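Local coordinates for protein ParB-C (Sulfolobus sp. NOB8H2, PDB 4RS7) that probably binds DNA through a histone-like fold as part of the machinery that segregates an archaeal plasmid, at residues A1-L6 and D26-Y31. Residues are numbered along the deposited sequence; the frame is centred on the assembly and turned at random.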
ATOM      1  N   ALA A   1      15.066  14.576  16.166  1.00 50.37           N
ATOM      2  CA  ALA A   1      13.814  13.967  16.606  1.00 54.61           C
ATOM      3  C   ALA A   1      13.461  12.745  15.761  1.00 43.59           C
ATOM      4  O   ALA A   1      12.413  12.125  15.951  1.00 41.59           O
ATOM      5  CB  ALA A   1      12.686  14.989  16.563  1.00 58.77           C
ATOM      6  N   ASP A   2      14.344  12.399  14.831  1.00 45.56           N
ATOM      7  CA  ASP A   2      14.108  11.275  13.939  1.00 34.70           C
ATOM      8  C   ASP A   2      13.887   9.969  14.696  1.00 32.07           C
ATOM      9  O   ASP A   2      12.779   9.438  14.707  1.00 28.35           O
ATOM     10  CB  ASP A   2      15.258  11.117  12.940  1.00 32.57           C
ATOM     11  CG  ASP A   2      15.307  12.241  11.924  1.00 45.64           C
ATOM     12  OD1 ASP A   2      14.276  12.925  11.745  1.00 49.45           O
ATOM     13  OD2 ASP A   2      16.372  12.440  11.302  1.00 54.16           O
ATOM     14  N   LEU A   3      14.942   9.459  15.325  1.00 22.50           N
ATOM     15  CA  LEU A   3      14.883   8.144  15.958  1.00 24.15           C
ATOM     16  C   LEU A   3      13.757   8.037  16.979  1.00 28.97           C
ATOM     17  O   LEU A   3      13.168   6.972  17.154  1.00 25.13           O
ATOM     18  CB  LEU A   3      16.225   7.777  16.593  1.00 27.25           C
ATOM     19  CG  LEU A   3      17.378   7.623  15.602  1.00 26.76           C
ATOM     20  CD1 LEU A   3      18.618   7.102  16.302  1.00 38.46           C
ATOM     21  CD2 LEU A   3      16.976   6.690  14.468  1.00 35.03           C
ATOM     22  N   GLU A   4      13.450   9.139  17.651  1.00 28.39           N
ATOM     23  CA  GLU A   4      12.375   9.118  18.628  1.00 27.86           C
ATOM     24  C   GLU A   4      11.027   8.885  17.950  1.00 24.70           C
ATOM     25  O   GLU A   4      10.178   8.167  18.476  1.00 22.01           O
ATOM     26  CB  GLU A   4      12.350  10.402  19.452  1.00 29.07           C
ATOM     27  CG  GLU A   4      12.026  10.153  20.913  1.00 41.09           C
ATOM     28  CD  GLU A   4      12.879   9.042  21.508  1.00 49.93           C
ATOM     29  OE1 GLU A   4      14.110   9.050  21.285  1.00 50.23           O
ATOM     30  OE2 GLU A   4      12.319   8.155  22.188  1.00 51.73           O
ATOM     31  N   SER A   5      10.833   9.496  16.786  1.00 24.24           N
ATOM     32  CA  SER A   5       9.601   9.300  16.030  1.00 27.27           C
ATOM     33  C   SER A   5       9.510   7.853  15.566  1.00 19.35           C
ATOM     34  O   SER A   5       8.468   7.214  15.694  1.00 23.71           O
ATOM     35  CB  SER A   5       9.543  10.244  14.829  1.00 26.40           C
ATOM     36  OG  SER A   5       9.395  11.589  15.246  1.00 39.54           O
ATOM     37  N   LEU A   6      10.618   7.342  15.041  1.00 17.41           N
ATOM     38  CA  LEU A   6      10.685   5.962  14.575  1.00 21.93           C
ATOM     39  C   LEU A   6      10.341   4.979  15.692  1.00 21.09           C
ATOM     40  O   LEU A   6       9.555   4.051  15.495  1.00 20.06           O
ATOM     41  CB  LEU A   6      12.075   5.656  14.019  1.00 15.91           C
ATOM     42  CG  LEU A   6      12.294   4.205  13.585  1.00 22.37           C
ATOM     43  CD1 LEU A   6      11.451   3.886  12.354  1.00 21.07           C
ATOM     44  CD2 LEU A   6      13.766   3.934  13.318  1.00 20.59           C
ATOM     45  N   ASP A  26      22.136   1.614  12.309  1.00 31.31           N
ATOM     46  CA  ASP A  26      21.150   0.703  11.742  1.00 30.22           C
ATOM     47  C   ASP A  26      19.763   1.334  11.807  1.00 22.76           C
ATOM     48  O   ASP A  26      19.035   1.353  10.818  1.00 28.99           O
ATOM     49  CB  ASP A  26      21.133  -0.629  12.501  1.00 33.37           C
ATOM     50  CG  ASP A  26      22.305  -1.528  12.147  1.00 38.07           C
ATOM     51  OD1 ASP A  26      22.887  -1.354  11.057  1.00 35.55           O
ATOM     52  OD2 ASP A  26      22.631  -2.422  12.961  1.00 37.98           O
ATOM     53  N   ALA A  27      19.403   1.841  12.984  1.00 23.67           N
ATOM     54  CA  ALA A  27      18.093   2.450  13.192  1.00 23.86           C
ATOM     55  C   ALA A  27      17.898   3.678  12.305  1.00 29.22           C
ATOM     56  O   ALA A  27      16.777   3.976  11.884  1.00 21.30           O
ATOM     57  CB  ALA A  27      17.901   2.814  14.661  1.00 22.26           C
ATOM     58  N   GLU A  28      18.992   4.385  12.031  1.00 26.19           N
ATOM     59  CA  GLU A  28      18.960   5.564  11.167  1.00 27.92           C
ATOM     60  C   GLU A  28      18.568   5.189   9.743  1.00 25.23           C
ATOM     61  O   GLU A  28      17.837   5.922   9.076  1.00 25.04           O
ATOM     62  CB  GLU A  28      20.317   6.278  11.170  1.00 28.83           C
ATOM     63  CG  GLU A  28      20.686   6.896  12.510  1.00 40.52           C
ATOM     64  CD  GLU A  28      22.007   7.647  12.476  1.00 40.41           C
ATOM     65  OE1 GLU A  28      22.730   7.553  11.461  1.00 37.00           O
ATOM     66  OE2 GLU A  28      22.318   8.336  13.469  1.00 57.11           O
ATOM     67  N   LYS A  29      19.068   4.047   9.284  1.00 22.82           N
ATOM     68  CA  LYS A  29      18.709   3.516   7.975  1.00 20.33           C
ATOM     69  C   LYS A  29      17.229   3.154   7.939  1.00 24.78           C
ATOM     70  O   LYS A  29      16.527   3.469   6.981  1.00 20.23           O
ATOM     71  CB  LYS A  29      19.548   2.278   7.657  1.00 30.92           C
ATOM     72  CG  LYS A  29      21.036   2.549   7.486  1.00 40.90           C
ATOM     73  CD  LYS A  29      21.838   1.260   7.611  1.00 48.54           C
ATOM     74  CE  LYS A  29      23.256   1.424   7.089  1.00 52.69           C
ATOM     75  NZ  LYS A  29      23.285   1.534   5.603  1.00 51.28           N
ATOM     76  N   VAL A  30      16.764   2.488   8.993  1.00 22.50           N
ATOM     77  CA  VAL A  30      15.366   2.082   9.106  1.00 21.11           C
ATOM     78  C   VAL A  30      14.438   3.293   9.064  1.00 18.37           C
ATOM     79  O   VAL A  30      13.384   3.255   8.431  1.00 18.99           O
ATOM     80  CB  VAL A  30      15.122   1.285  10.403  1.00 20.48           C
ATOM     81  CG1 VAL A  30      13.642   0.978  10.584  1.00 15.54           C
ATOM     82  CG2 VAL A  30      15.948   0.001  10.400  1.00 17.66           C
ATOM     83  N   TYR A  31      14.833   4.368   9.741  1.00 17.65           N
ATOM     84  CA  TYR A  31      14.069   5.610   9.703  1.00 18.96           C
ATOM     85  C   TYR A  31      13.827   6.061   8.266  1.00 15.67           C
ATOM     86  O   TYR A  31      12.700   6.355   7.876  1.00 21.23           O
ATOM     87  CB  TYR A  31      14.798   6.722  10.458  1.00 25.40           C
ATOM     88  CG  TYR A  31      14.151   8.075  10.280  1.00 20.35           C
ATOM     89  CD1 TYR A  31      13.136   8.493  11.128  1.00 25.16           C
ATOM     90  CD2 TYR A  31      14.540   8.927   9.253  1.00 22.79           C
ATOM     91  CE1 TYR A  31      12.534   9.720  10.971  1.00 25.09           C
ATOM     92  CE2 TYR A  31      13.940  10.162   9.087  1.00 27.05           C
ATOM     93  CZ  TYR A  31      12.937  10.552   9.951  1.00 26.24           C
ATOM     94  OH  TYR A  31      12.325  11.774   9.800  1.00 25.15           O
TER
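Tyr31 lays its ring against the first turn of helix 2-9, where Asp2 covers one face. The methylene of Asp2 makes a CH-pi contact, with its CB over the face, 3.8 Å from the centroid of the Tyr31 ring. Beyond it the carboxylate stacks on the phenol end, its plane 26° from that of the ring, with Asp2 CG 3.5 Å from Tyr31 CZ. A short acid suits this place, giving an apolar CB to the ring and a flat polar group near the hydroxyl, which is hydrogen-bonded to Arg35 one turn further along helix 24-50. Tyr31 swings its CG opposite its own N (chi1 172°) and reaches toward helix 2-9, and Leu6 CB sits at the ring edge. Leu6, its CG also anti to the N, drives its fork into the long helix: Leu6 CD2 comes within 3.3 Å of Ala27 O, and both its methyls meet Val30 CG1 at 4.0 Å. The small side chain of Ala27 probably lets the leucines come close to the backbone; Leu3 CD2 lies 4.0 Å from Ala27 CB. Replacing Tyr31 by an alanine is likely to leave the Asp2 methylene without its aromatic face and Arg35 without its hydroxyl partner. Val30 also packs on Met73 of the second subunit. The axes of 2-6 and 26-31 cross at 71°, a short N-terminal helix laid across the beginning of the long helix 24-50, in a domain with a histone-like fold.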